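Ethyl acetate hydrolase (Pseudomonas veronii, PDB 5EFZ) catalyses the hydrolysis of ethyl acetate to ethanol and acetate, a step in the breakdown of short-chain methyl ketones such as 2-butanone. Local coordinates at residues L186-L191 against T268-W273; E193-D198 against E217-L222; K294-V299 against A353-S358; Y298-S303 against R326-I331. All blocks are in the same frame, centred on the assembly; numbering follows the deposited sequence.

Contact 1: L186-L191 against T268-W273; sequences LFTEIL and TMAWKW
Phe187 meets Trp273 at the rim of the indole: its CE2 comes to 3.7 Å from Trp273 CH2, near the indole plane, while the two ring planes stand at 83° to each other. One residue on, Thr188 lies over the indole itself. Its OG1 sits over the centre of one face, 3.4 Å from Trp273 CE2, and is hydrogen-bonded to Asp184 O, one helical turn earlier. The torsion that leaves OG1 beside the backbone N (chi1 -53°) swings the CG2 methyl the other way, to 3.6 Å from Ala270 CB, where it also makes an off-centre CH-pi contact with the six-membered ring of Trp273. The small alanine lets the backbones come close, Thr188 CA and Ala270 CA being 6.4 Å apart. Leu191 ends the row with its CD1 branch, 3.7 Å from Trp273 CZ3. The indole NE1 is hydrogen-bonded to Asp184 OD2, which helps to fix the ring's rotation, and the Trp273 side chain lies about 5 Å from a bound acetate, beside the probable catalytic site. The segment axes approach to 9.8 Å and run nearly antiparallel, at 163°. Helix 213-227 packs on Phe187 and Leu191, Leu225 of the second subunit reaches Phe187, and Trp273 touches Met152 of helix 152-163, the helix that follows the probable nucleophile Ser151.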
loop_
_atom_site.group_PDB
_atom_site.type_symbol
_atom_site.label_atom_id
_atom_site.label_comp_id
_atom_site.label_asym_id
_atom_site.label_seq_id
_atom_site.Cartn_x
_atom_site.Cartn_y
_atom_site.Cartn_z
ATOM N N LEU A 186 6.134 3.455 8.846
ATOM C CA LEU A 186 4.671 3.552 8.995
ATOM C C LEU A 186 3.932 2.252 8.630
ATOM O O LEU A 186 2.992 1.821 9.332
ATOM C CB LEU A 186 4.143 4.697 8.132
ATOM C CG LEU A 186 2.607 4.825 8.095
ATOM C CD1 LEU A 186 2.059 5.281 9.458
ATOM C CD2 LEU A 186 2.216 5.821 7.002
ATOM N N PHE A 187 4.314 1.641 7.506
ATOM C CA PHE A 187 3.740 0.360 7.129
ATOM C C PHE A 187 3.870 -0.661 8.262
ATOM O O PHE A 187 2.916 -1.330 8.637
ATOM C CB PHE A 187 4.451 -0.164 5.883
ATOM C CG PHE A 187 4.085 -1.577 5.507
ATOM C CD1 PHE A 187 2.771 -1.999 5.514
ATOM C CD2 PHE A 187 5.075 -2.463 5.052
ATOM C CE1 PHE A 187 2.439 -3.335 5.111
ATOM C CE2 PHE A 187 4.749 -3.789 4.676
ATOM C CZ PHE A 187 3.442 -4.211 4.703
ATOM N N THR A 188 5.077 -0.778 8.799
ATOM C CA THR A 188 5.297 -1.756 9.857
ATOM C C THR A 188 4.571 -1.349 11.140
ATOM O O THR A 188 4.080 -2.201 11.863
ATOM C CB THR A 188 6.773 -1.933 10.104
ATOM O OG1 THR A 188 7.400 -2.242 8.832
ATOM C CG2 THR A 188 6.981 -3.118 11.078
ATOM N N GLU A 189 4.473 -0.054 11.409
ATOM C CA GLU A 189 3.663 0.402 12.551
ATOM C C GLU A 189 2.208 -0.044 12.406
ATOM O O GLU A 189 1.573 -0.505 13.369
ATOM C CB GLU A 189 3.723 1.917 12.705
ATOM C CG GLU A 189 2.786 2.437 13.805
ATOM C CD GLU A 189 3.093 3.869 14.200
ATOM O OE1 GLU A 189 2.220 4.761 14.034
ATOM O OE2 GLU A 189 4.203 4.090 14.704
ATOM N N ILE A 190 1.668 0.104 11.210
ATOM C CA ILE A 190 0.281 -0.295 10.967
ATOM C C ILE A 190 0.142 -1.799 11.104
ATOM O O ILE A 190 -0.850 -2.289 11.637
ATOM C CB ILE A 190 -0.183 0.187 9.559
ATOM C CG1 ILE A 190 -0.300 1.736 9.622
ATOM C CG2 ILE A 190 -1.530 -0.507 9.142
ATOM C CD1 ILE A 190 -0.490 2.428 8.229
ATOM N N LEU A 191 1.145 -2.538 10.624
ATOM C CA LEU A 191 1.161 -4.012 10.801
ATOM C C LEU A 191 1.184 -4.413 12.263
ATOM O O LEU A 191 0.550 -5.402 12.667
ATOM C CB LEU A 191 2.364 -4.633 10.117
ATOM C CG LEU A 191 2.367 -4.772 8.600
ATOM C CD1 LEU A 191 3.777 -5.273 8.178
ATOM C CD2 LEU A 191 1.256 -5.748 8.133
ATOM N N THR A 268 8.695 -8.660 17.691
ATOM C CA THR A 268 10.155 -8.536 17.823
ATOM C C THR A 268 10.793 -8.269 16.459
ATOM O O THR A 268 11.653 -7.401 16.326
ATOM C CB THR A 268 10.786 -9.813 18.450
ATOM O OG1 THR A 268 10.206 -10.021 19.744
ATOM C CG2 THR A 268 12.290 -9.687 18.633
ATOM N N MET A 269 10.376 -9.032 15.455
ATOM C CA MET A 269 10.969 -8.880 14.131
ATOM C C MET A 269 10.524 -7.570 13.506
ATOM O O MET A 269 11.308 -6.903 12.856
ATOM C CB MET A 269 10.613 -10.092 13.254
ATOM C CG MET A 269 11.405 -11.378 13.684
ATOM S SD MET A 269 10.901 -12.820 12.692
ATOM C CE MET A 269 9.309 -13.223 13.440
ATOM N N ALA A 270 9.261 -7.191 13.716
ATOM C CA ALA A 270 8.767 -5.915 13.226
ATOM C C ALA A 270 9.524 -4.703 13.822
ATOM O O ALA A 270 9.864 -3.755 13.090
ATOM C CB ALA A 270 7.225 -5.791 13.515
ATOM N N TRP A 271 9.762 -4.710 15.135
ATOM C CA TRP A 271 10.486 -3.601 15.785
ATOM C C TRP A 271 11.879 -3.485 15.166
ATOM O O TRP A 271 12.404 -2.392 14.915
ATOM C CB TRP A 271 10.606 -3.845 17.310
ATOM C CG TRP A 271 11.174 -2.679 18.113
ATOM C CD1 TRP A 271 10.457 -1.720 18.808
ATOM C CD2 TRP A 271 12.553 -2.392 18.343
ATOM N NE1 TRP A 271 11.325 -0.851 19.435
ATOM C CE2 TRP A 271 12.615 -1.245 19.163
ATOM C CE3 TRP A 271 13.752 -3.000 17.933
ATOM C CZ2 TRP A 271 13.822 -0.678 19.563
ATOM C CZ3 TRP A 271 14.963 -2.429 18.322
ATOM C CH2 TRP A 271 14.987 -1.289 19.139
ATOM N N LYS A 272 12.474 -4.646 14.941
ATOM C CA LYS A 272 13.832 -4.730 14.418
ATOM C C LYS A 272 13.862 -4.161 12.987
ATOM O O LYS A 272 14.723 -3.353 12.626
ATOM C CB LYS A 272 14.304 -6.183 14.426
ATOM C CG LYS A 272 15.748 -6.372 13.956
ATOM C CD LYS A 272 16.073 -7.867 13.746
ATOM C CE LYS A 272 15.721 -8.747 14.953
ATOM N NZ LYS A 272 16.244 -10.137 14.636
ATOM N N TRP A 273 12.934 -4.660 12.180
ATOM C CA TRP A 273 12.778 -4.241 10.787
ATOM C C TRP A 273 12.632 -2.718 10.702
ATOM O O TRP A 273 13.282 -2.062 9.877
ATOM C CB TRP A 273 11.556 -4.981 10.203
ATOM C CG TRP A 273 10.973 -4.536 8.870
ATOM C CD1 TRP A 273 11.531 -3.728 7.902
ATOM C CD2 TRP A 273 9.668 -4.897 8.394
ATOM N NE1 TRP A 273 10.618 -3.568 6.846
ATOM C CE2 TRP A 273 9.480 -4.283 7.135
ATOM C CE3 TRP A 273 8.636 -5.674 8.931
ATOM C CZ2 TRP A 273 8.287 -4.432 6.395
ATOM C CZ3 TRP A 273 7.446 -5.814 8.197
ATOM C CH2 TRP A 273 7.293 -5.199 6.945
#

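Contact 2: E193-D198 against E217-L222; sequences EAITTD and ERHAKL. With EDO (1,2-ethanediol), chain J.
Glu193 O takes two donors from Thr197, the backbone N at 2.9 Å and the side-chain OG1 at 2.6 Å, the hydroxyl being tilted 22° from the carbonyl plane. This double grip holds the turn of helix 182-196 that carries Ala194 and Ile195 against helix 213-227. Ala194 is the point of closest backbone approach, its CA 5.4 Å from His219 CA, and its CB reaches Leu222 CD1 at 3.7 Å. Ala194 O, at the edge of the Arg218 guanidinium, is buried here with no partner in the model. The His219 ring, swung away from its backbone N (chi1 -170°), turns one face to Ile195 CD1, a CH-pi contact 4.0 Å from the ring centroid and 25° off the normal. Its ND1 is hydrogen-bonded to Leu191 O, which limits the ring's turning, and Trp223 and Phe258 meet it edge-to-face. A leucine at His219 would probably leave the Leu191 carbonyl without this donor and Ile195 without a flat face to lie on. Asp198 CB lies 4.0 Å from Arg218 NH1, but its carboxylate is taken by Gly215 N and Ala200 N. The two helices belong to the helical insertion between strands 170-174 and 296-300, where many alpha/beta hydrolases carry their cap, and lie at the homodimer interface, where Leu222 meets Leu222 of the second subunit.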
loop_
_atom_site.group_PDB
_atom_site.type_symbol
_atom_site.label_atom_id
_atom_site.label_comp_id
_atom_site.label_asym_id
_atom_site.label_seq_id
_atom_site.Cartn_x
_atom_site.Cartn_y
_atom_site.Cartn_z
ATOM N N GLU A 193 0.108 -2.574 14.790
ATOM C CA GLU A 193 -1.148 -2.218 15.459
ATOM C C GLU A 193 -2.269 -3.196 15.105
ATOM O O GLU A 193 -3.200 -3.381 15.889
ATOM C CB GLU A 193 -1.528 -0.774 15.134
ATOM C CG GLU A 193 -0.576 0.188 15.863
ATOM C CD GLU A 193 -0.733 1.646 15.497
ATOM O OE1 GLU A 193 -1.429 1.960 14.499
ATOM O OE2 GLU A 193 -0.127 2.483 16.222
ATOM N N ALA A 194 -2.192 -3.819 13.936
ATOM C CA ALA A 194 -3.200 -4.820 13.576
ATOM C C ALA A 194 -3.240 -5.926 14.644
ATOM O O ALA A 194 -4.297 -6.449 15.011
ATOM C CB ALA A 194 -2.886 -5.413 12.217
ATOM N N ILE A 195 -2.059 -6.267 15.144
ATOM C CA ILE A 195 -1.939 -7.255 16.186
ATOM C C ILE A 195 -2.236 -6.667 17.556
ATOM O O ILE A 195 -3.035 -7.234 18.300
ATOM C CB ILE A 195 -0.547 -7.860 16.197
ATOM C CG1 ILE A 195 -0.385 -8.728 14.943
ATOM C CG2 ILE A 195 -0.331 -8.680 17.466
ATOM C CD1 ILE A 195 1.059 -9.213 14.745
ATOM N N THR A 196 -1.614 -5.537 17.900
ATOM C CA THR A 196 -1.691 -5.079 19.297
ATOM C C THR A 196 -3.052 -4.511 19.660
ATOM O O THR A 196 -3.425 -4.482 20.853
ATOM C CB THR A 196 -0.620 -4.024 19.636
ATOM O OG1 THR A 196 -0.855 -2.839 18.874
ATOM C CG2 THR A 196 0.812 -4.550 19.361
ATOM N N THR A 197 -3.830 -4.096 18.664
ATOM C CA THR A 197 -5.179 -3.606 18.983
ATOM C C THR A 197 -6.240 -4.713 19.171
ATOM O O THR A 197 -7.383 -4.429 19.529
ATOM C CB THR A 197 -5.697 -2.652 17.905
ATOM O OG1 THR A 197 -5.706 -3.330 16.644
ATOM C CG2 THR A 197 -4.799 -1.426 17.820
ATOM N N ASP A 198 -5.880 -5.957 18.889
ATOM C CA ASP A 198 -6.751 -7.089 19.194
ATOM C C ASP A 198 -6.816 -7.230 20.712
ATOM O O ASP A 198 -5.775 -7.427 21.348
ATOM C CB ASP A 198 -6.178 -8.357 18.537
ATOM C CG ASP A 198 -7.094 -9.568 18.667
ATOM O OD1 ASP A 198 -8.061 -9.518 19.446
ATOM O OD2 ASP A 198 -6.817 -10.579 17.982
ATOM N N GLU A 217 -5.152 -12.244 11.332
ATOM C CA GLU A 217 -5.856 -12.113 10.046
ATOM C C GLU A 217 -5.779 -10.671 9.494
ATOM O O GLU A 217 -5.620 -10.483 8.295
ATOM C CB GLU A 217 -7.332 -12.530 10.194
ATOM C CG GLU A 217 -7.529 -14.051 10.311
ATOM C CD GLU A 217 -8.988 -14.477 10.166
ATOM O OE1 GLU A 217 -9.862 -13.624 9.833
ATOM O OE2 GLU A 217 -9.253 -15.685 10.379
ATOM N N ARG A 218 -5.904 -9.657 10.364
ATOM C CA ARG A 218 -5.820 -8.251 9.895
ATOM C C ARG A 218 -4.420 -7.971 9.375
ATOM O O ARG A 218 -4.220 -7.268 8.372
ATOM C CB ARG A 218 -6.200 -7.245 11.028
ATOM C CG ARG A 218 -7.650 -7.366 11.528
ATOM C CD ARG A 218 -7.916 -6.489 12.808
ATOM N NE ARG A 218 -9.256 -6.707 13.389
ATOM C CZ ARG A 218 -9.487 -6.921 14.685
ATOM N NH1 ARG A 218 -8.473 -6.958 15.543
ATOM N NH2 ARG A 218 -10.728 -7.105 15.126
ATOM N N HIS A 219 -3.442 -8.540 10.079
ATOM C CA HIS A 219 -2.040 -8.464 9.703
ATOM C C HIS A 219 -1.852 -9.085 8.309
ATOM O O HIS A 219 -1.226 -8.482 7.425
ATOM C CB HIS A 219 -1.243 -9.224 10.769
ATOM C CG HIS A 219 0.248 -9.061 10.703
ATOM N ND1 HIS A 219 0.893 -7.983 11.250
ATOM C CD2 HIS A 219 1.204 -9.881 10.211
ATOM C CE1 HIS A 219 2.207 -8.143 11.106
ATOM N NE2 HIS A 219 2.417 -9.273 10.467
ATOM N N ALA A 220 -2.448 -10.266 8.112
ATOM C CA ALA A 220 -2.395 -10.930 6.804
ATOM C C ALA A 220 -3.052 -10.090 5.706
ATOM O O ALA A 220 -2.558 -10.047 4.577
ATOM C CB ALA A 220 -3.056 -12.309 6.867
ATOM N N LYS A 221 -4.181 -9.454 6.006
ATOM C CA LYS A 221 -4.839 -8.631 4.983
ATOM C C LYS A 221 -3.962 -7.447 4.586
ATOM O O LYS A 221 -3.883 -7.077 3.406
ATOM C CB LYS A 221 -6.189 -8.119 5.472
ATOM C CG LYS A 221 -7.300 -9.137 5.443
ATOM C CD LYS A 221 -8.615 -8.370 5.650
ATOM C CE LYS A 221 -9.829 -9.234 5.720
ATOM N NZ LYS A 221 -11.047 -8.374 5.963
ATOM N N LEU A 222 -3.301 -6.842 5.570
ATOM C CA LEU A 222 -2.404 -5.719 5.266
ATOM C C LEU A 222 -1.236 -6.172 4.413
ATOM O O LEU A 222 -0.794 -5.442 3.521
ATOM C CB LEU A 222 -1.895 -5.079 6.548
ATOM C CG LEU A 222 -2.959 -4.305 7.303
ATOM C CD1 LEU A 222 -2.574 -4.145 8.800
ATOM C CD2 LEU A 222 -3.146 -2.921 6.658
HETATM C C1 EDO J . -5.037 -5.108 24.034
HETATM O O1 EDO J . -5.075 -5.323 22.619
HETATM C C2 EDO J . -3.831 -5.808 24.638
HETATM O O2 EDO J . -2.766 -4.857 24.737
#

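Contact 3: K294-V299 against A353-S358; sequences KAKTYV and AELLSS
Leu355 lies over one face of the Tyr298 ring, its CB 3.6 Å from Tyr298 CE2 and its CD1 methyl making a CH-pi contact 4.0 Å from the ring centroid, only 13° off the ring normal. The helix backbone places CB there, and the trans chi1 (-179°) carries CG and the two methyls onward over the ring toward strand 296-300. CD1 also reaches past the tyrosine to Lys296, 3.6 Å from Lys296 CG. The lysine chain bends at this place (chi2 64°), which leaves its aliphatic root against the leucine while NZ turns off to the backbone O of Asn322. At the far end of the ring, Tyr298 OH meets the aliphatic part of Glu354, 3.4 Å from Glu354 CG, whose OE2 is salt-bridged to Arg326. An alanine in place of Tyr298 would probably open a gap beneath Leu355 and leave the Glu354 methylenes without their neighbour. Near the helix end Glu354 O accepts both N and OG of Ser357, the hydroxyl at 2.8 Å, as the chain turns away. The contact packs the C-terminal helix 342-356 on strand 296-300 of the central sheet of the alpha/beta hydrolase fold, away from the annotated sites. What joins the segments is largely apolar, carried by methyls, methylenes and one ring face, while the charged ends of Lys296 and Glu354 find their partners outside it.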
loop_
_atom_site.group_PDB
_atom_site.type_symbol
_atom_site.label_atom_id
_atom_site.label_comp_id
_atom_site.label_asym_id
_atom_site.label_seq_id
_atom_site.Cartn_x
_atom_site.Cartn_y
_atom_site.Cartn_z
ATOM N N LYS A 294 33.390 -2.778 1.150
ATOM C CA LYS A 294 34.408 -3.264 0.220
ATOM C C LYS A 294 33.914 -4.436 -0.640
ATOM O O LYS A 294 34.508 -4.750 -1.689
ATOM C CB LYS A 294 35.662 -3.695 0.993
ATOM C CG LYS A 294 36.343 -2.529 1.699
ATOM C CD LYS A 294 37.526 -2.965 2.545
ATOM C CE LYS A 294 38.712 -3.312 1.720
ATOM N NZ LYS A 294 39.906 -3.515 2.597
ATOM N N ALA A 295 32.847 -5.087 -0.183
ATOM C CA ALA A 295 32.255 -6.229 -0.889
ATOM C C ALA A 295 31.818 -5.849 -2.285
ATOM O O ALA A 295 31.242 -4.780 -2.479
ATOM C CB ALA A 295 31.023 -6.786 -0.122
ATOM N N LYS A 296 32.040 -6.742 -3.247
ATOM C CA LYS A 296 31.366 -6.612 -4.548
ATOM C C LYS A 296 29.894 -6.778 -4.319
ATOM O O LYS A 296 29.432 -7.853 -3.894
ATOM C CB LYS A 296 31.893 -7.655 -5.552
ATOM C CG LYS A 296 31.299 -7.553 -6.983
ATOM C CD LYS A 296 31.681 -6.230 -7.629
ATOM C CE LYS A 296 30.993 -6.012 -8.990
ATOM N NZ LYS A 296 31.262 -4.646 -9.570
ATOM N N THR A 297 29.118 -5.723 -4.579
ATOM C CA THR A 297 27.717 -5.716 -4.150
ATOM C C THR A 297 26.698 -5.542 -5.287
ATOM O O THR A 297 26.834 -4.631 -6.102
ATOM C CB THR A 297 27.483 -4.571 -3.122
ATOM O OG1 THR A 297 28.420 -4.705 -2.051
ATOM C CG2 THR A 297 26.064 -4.603 -2.570
ATOM N N TYR A 298 25.708 -6.435 -5.336
ATOM C CA TYR A 298 24.542 -6.301 -6.225
ATOM C C TYR A 298 23.337 -5.825 -5.407
ATOM O O TYR A 298 22.960 -6.451 -4.397
ATOM C CB TYR A 298 24.187 -7.643 -6.904
ATOM C CG TYR A 298 25.086 -8.061 -8.046
ATOM C CD1 TYR A 298 26.234 -7.345 -8.362
ATOM C CD2 TYR A 298 24.793 -9.196 -8.795
ATOM C CE1 TYR A 298 27.073 -7.755 -9.410
ATOM C CE2 TYR A 298 25.621 -9.611 -9.844
ATOM C CZ TYR A 298 26.742 -8.889 -10.136
ATOM O OH TYR A 298 27.548 -9.300 -11.163
ATOM N N VAL A 299 22.746 -4.708 -5.835
ATOM C CA VAL A 299 21.554 -4.155 -5.207
ATOM C C VAL A 299 20.384 -4.540 -6.104
ATOM O O VAL A 299 20.366 -4.171 -7.293
ATOM C CB VAL A 299 21.645 -2.615 -5.069
ATOM C CG1 VAL A 299 20.333 -2.040 -4.452
ATOM C CG2 VAL A 299 22.895 -2.204 -4.262
ATOM N N ALA A 353 24.980 -16.066 -9.954
ATOM C CA ALA A 353 26.070 -16.853 -10.519
ATOM C C ALA A 353 27.145 -15.902 -11.066
ATOM O O ALA A 353 28.349 -16.158 -10.952
ATOM C CB ALA A 353 25.544 -17.803 -11.616
ATOM N N GLU A 354 26.712 -14.780 -11.618
ATOM C CA GLU A 354 27.646 -13.814 -12.181
ATOM C C GLU A 354 28.425 -13.170 -11.045
ATOM O O GLU A 354 29.631 -12.998 -11.126
ATOM C CB GLU A 354 26.914 -12.757 -13.004
ATOM C CG GLU A 354 27.847 -11.703 -13.573
ATOM C CD GLU A 354 27.163 -10.763 -14.543
ATOM O OE1 GLU A 354 26.011 -11.032 -14.951
ATOM O OE2 GLU A 354 27.789 -9.746 -14.898
ATOM N N LEU A 355 27.728 -12.861 -9.957
ATOM C CA LEU A 355 28.370 -12.275 -8.776
ATOM C C LEU A 355 29.419 -13.199 -8.202
ATOM O O LEU A 355 30.534 -12.772 -7.866
ATOM C CB LEU A 355 27.315 -11.951 -7.704
ATOM C CG LEU A 355 27.834 -11.311 -6.413
ATOM C CD1 LEU A 355 28.671 -10.072 -6.729
ATOM C CD2 LEU A 355 26.596 -10.906 -5.564
ATOM N N LEU A 356 29.076 -14.478 -8.080
ATOM C CA LEU A 356 29.996 -15.469 -7.505
ATOM C C LEU A 356 31.192 -15.746 -8.404
ATOM O O LEU A 356 32.146 -16.400 -7.977
ATOM C CB LEU A 356 29.259 -16.779 -7.220
ATOM C CG LEU A 356 28.340 -16.661 -5.972
ATOM C CD1 LEU A 356 27.253 -17.747 -5.969
ATOM C CD2 LEU A 356 29.223 -16.807 -4.720
ATOM N N SER A 357 31.157 -15.264 -9.643
ATOM C CA SER A 357 32.287 -15.508 -10.536
ATOM C C SER A 357 33.249 -14.314 -10.587
ATOM O O SER A 357 34.257 -14.343 -11.314
ATOM C CB SER A 357 31.788 -15.855 -11.940
ATOM O OG SER A 357 31.349 -14.676 -12.594
ATOM N N SER A 358 32.971 -13.271 -9.804
ATOM C CA SER A 358 33.880 -12.129 -9.761
ATOM C C SER A 358 35.225 -12.605 -9.166
ATOM O O SER A 358 35.251 -13.357 -8.193
ATOM C CB SER A 358 33.279 -10.969 -8.949
ATOM O OG SER A 358 33.267 -11.289 -7.554
#

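Contact 4: Y298-S303 against R326-I331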
loop_
_atom_site.group_PDB
_atom_site.type_symbol
_atom_site.label_atom_id
_atom_site.label_comp_id
_atom_site.label_asym_id
_atom_site.label_seq_id
_atom_site.Cartn_x
_atom_site.Cartn_y
_atom_site.Cartn_z
ATOM N N TYR A 298 25.708 -6.435 -5.336
ATOM C CA TYR A 298 24.542 -6.301 -6.225
ATOM C C TYR A 298 23.337 -5.825 -5.407
ATOM O O TYR A 298 22.960 -6.451 -4.397
ATOM C CB TYR A 298 24.187 -7.643 -6.904
ATOM C CG TYR A 298 25.086 -8.061 -8.046
ATOM C CD1 TYR A 298 26.234 -7.345 -8.362
ATOM C CD2 TYR A 298 24.793 -9.196 -8.795
ATOM C CE1 TYR A 298 27.073 -7.755 -9.410
ATOM C CE2 TYR A 298 25.621 -9.611 -9.844
ATOM C CZ TYR A 298 26.742 -8.889 -10.136
ATOM O OH TYR A 298 27.548 -9.300 -11.163
ATOM N N VAL A 299 22.746 -4.708 -5.835
ATOM C CA VAL A 299 21.554 -4.155 -5.207
ATOM C C VAL A 299 20.384 -4.540 -6.104
ATOM O O VAL A 299 20.366 -4.171 -7.293
ATOM C CB VAL A 299 21.645 -2.615 -5.069
ATOM C CG1 VAL A 299 20.333 -2.040 -4.452
ATOM C CG2 VAL A 299 22.895 -2.204 -4.262
ATOM N N MET A 300 19.472 -5.337 -5.564
ATOM C CA MET A 300 18.456 -6.003 -6.390
ATOM C C MET A 300 17.047 -5.825 -5.838
ATOM O O MET A 300 16.467 -6.745 -5.276
ATOM C CB MET A 300 18.808 -7.510 -6.533
ATOM C CG MET A 300 20.244 -7.710 -7.130
ATOM S SD MET A 300 20.642 -9.454 -7.354
ATOM C CE MET A 300 19.518 -9.898 -8.615
ATOM N N PRO A 301 16.478 -4.631 -6.036
ATOM C CA PRO A 301 15.059 -4.486 -5.688
ATOM C C PRO A 301 14.182 -5.316 -6.634
ATOM O O PRO A 301 14.649 -5.676 -7.715
ATOM C CB PRO A 301 14.796 -2.992 -5.899
ATOM C CG PRO A 301 15.789 -2.600 -7.029
ATOM C CD PRO A 301 17.037 -3.424 -6.678
ATOM N N ILE A 302 12.939 -5.580 -6.235
ATOM C CA ILE A 302 11.970 -6.240 -7.100
ATOM C C ILE A 302 11.163 -5.119 -7.728
ATOM O O ILE A 302 10.758 -4.198 -7.020
ATOM C CB ILE A 302 11.102 -7.231 -6.304
ATOM C CG1 ILE A 302 12.005 -8.424 -5.863
ATOM C CG2 ILE A 302 9.837 -7.676 -7.122
ATOM C CD1 ILE A 302 11.370 -9.367 -4.829
ATOM N N SER A 303 10.980 -5.182 -9.053
ATOM C CA SER A 303 10.433 -4.057 -9.808
ATOM C C SER A 303 9.119 -3.501 -9.247
ATOM O O SER A 303 8.935 -2.263 -9.180
ATOM C CB SER A 303 10.249 -4.457 -11.297
ATOM O OG SER A 303 9.344 -5.551 -11.429
ATOM N N ARG A 326 20.899 -4.076 -10.124
ATOM C CA ARG A 326 20.290 -5.144 -10.914
ATOM C C ARG A 326 18.870 -5.490 -10.432
ATOM O O ARG A 326 18.673 -6.479 -9.748
ATOM C CB ARG A 326 21.172 -6.384 -10.867
ATOM C CG ARG A 326 22.451 -6.196 -11.726
ATOM C CD ARG A 326 23.489 -7.226 -11.466
ATOM N NE ARG A 326 24.659 -7.076 -12.346
ATOM C CZ ARG A 326 25.095 -8.007 -13.184
ATOM N NH1 ARG A 326 24.439 -9.146 -13.287
ATOM N NH2 ARG A 326 26.182 -7.799 -13.925
ATOM N N PRO A 327 17.892 -4.678 -10.824
ATOM C CA PRO A 327 16.519 -4.955 -10.359
ATOM C C PRO A 327 16.029 -6.305 -10.894
ATOM O O PRO A 327 16.356 -6.655 -12.045
ATOM C CB PRO A 327 15.687 -3.815 -10.964
ATOM C CG PRO A 327 16.667 -2.795 -11.420
ATOM C CD PRO A 327 17.949 -3.537 -11.745
ATOM N N LEU A 328 15.234 -7.003 -10.088
ATOM C CA LEU A 328 14.555 -8.224 -10.494
ATOM C C LEU A 328 13.197 -7.841 -11.072
ATOM O O LEU A 328 12.441 -7.116 -10.425
ATOM C CB LEU A 328 14.367 -9.157 -9.298
ATOM C CG LEU A 328 15.698 -9.633 -8.709
ATOM C CD1 LEU A 328 15.409 -10.365 -7.429
ATOM C CD2 LEU A 328 16.385 -10.575 -9.708
ATOM N N ARG A 329 12.867 -8.330 -12.255
ATOM C CA ARG A 329 11.621 -7.896 -12.904
ATOM C C ARG A 329 10.542 -8.876 -12.475
ATOM O O ARG A 329 10.593 -10.051 -12.860
ATOM C CB ARG A 329 11.763 -7.882 -14.435
ATOM C CG ARG A 329 12.765 -6.849 -14.931
ATOM C CD ARG A 329 13.217 -7.064 -16.374
ATOM N NE ARG A 329 14.109 -5.960 -16.712
ATOM C CZ ARG A 329 13.831 -4.986 -17.578
ATOM N NH1 ARG A 329 12.716 -5.013 -18.286
ATOM N NH2 ARG A 329 14.704 -4.008 -17.765
ATOM N N SER A 330 9.588 -8.421 -11.668
ATOM C CA SER A 330 8.505 -9.296 -11.257
ATOM C C SER A 330 7.298 -8.500 -10.796
ATOM O O SER A 330 7.411 -7.684 -9.875
ATOM C CB SER A 330 8.961 -10.219 -10.103
ATOM O OG SER A 330 7.843 -10.985 -9.671
ATOM N N ILE A 331 6.142 -8.754 -11.400
ATOM C CA ILE A 331 4.926 -8.090 -10.927
ATOM C C ILE A 331 4.453 -8.695 -9.603
ATOM O O ILE A 331 3.474 -8.206 -9.016
ATOM C CB ILE A 331 3.787 -8.160 -11.971
ATOM C CG1 ILE A 331 3.373 -9.614 -12.216
ATOM C CG2 ILE A 331 4.204 -7.450 -13.297
ATOM C CD1 ILE A 331 2.121 -9.749 -13.020
#
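Strand 296-300 and the loop that follows it lead to Asp305, the probable acid of the catalytic triad, and here they run beside the chain that goes on to His334, its probable base. The two run roughly parallel, 31° apart end to end, and three backbone bonds join them in turn: Arg326 N to Val299 O, Leu328 N to Pro301 O at 2.8 Å, and Ser303 N to Leu328 O at 2.8 Å. Ile302 and Leu328 form a single beta bridge, their CA atoms 4.7 Å apart, which carries the pairing past the strand into the loop. A fourth bond uses a side chain, Ser330 N giving to Ser303 OG at 2.9 Å; the torsion that sets OG between the backbone N and the carbonyl carbon (chi1 61°) brings it there. At the other end the Arg326 guanidinium lies flat on the Tyr298 ring, planes 11° apart and centres 4.2 Å apart, with Tyr298 OH over the centre of its face. Arg326 CD continues this overlap as a CH-pi contact 3.6 Å from the ring centroid. Besides Glu354, the guanidinium binds Glu324 through NH2 and His351 through NH1. Between these ends Met300 CE packs tightly on Leu328 CD2, at 3.4 Å, and Pro301 lies side by side with Pro327. Helix 342-356 borders Met300 through Leu348 and His351, whereas Val299 and Pro301 touch helix 310-317.

In the fold
Contacts 3 and 4 share Tyr298 and Val299 on strand 296-300, their centres 15 Å apart, and Glu354 OE2 of the first bonds Arg326 NH2 of the second at 2.7 Å. Contacts 1 and 2 both use helix 182-196, with centres 11 Å apart, and are joined by a probable hydrogen bond of 3.0 Å between Leu191 O and His219 ND1; both touch the second subunit. Contacts 1 and 3 lie on opposite sides of the chain's centre, about 15 Å apart at their nearest atoms. Two of the contacts come near the probable catalytic residues: Trp273 of contact 1 lies about 5 Å from Ser151, side chain to side chain, and Ile302 of contact 4 about 4 Å from Asp305.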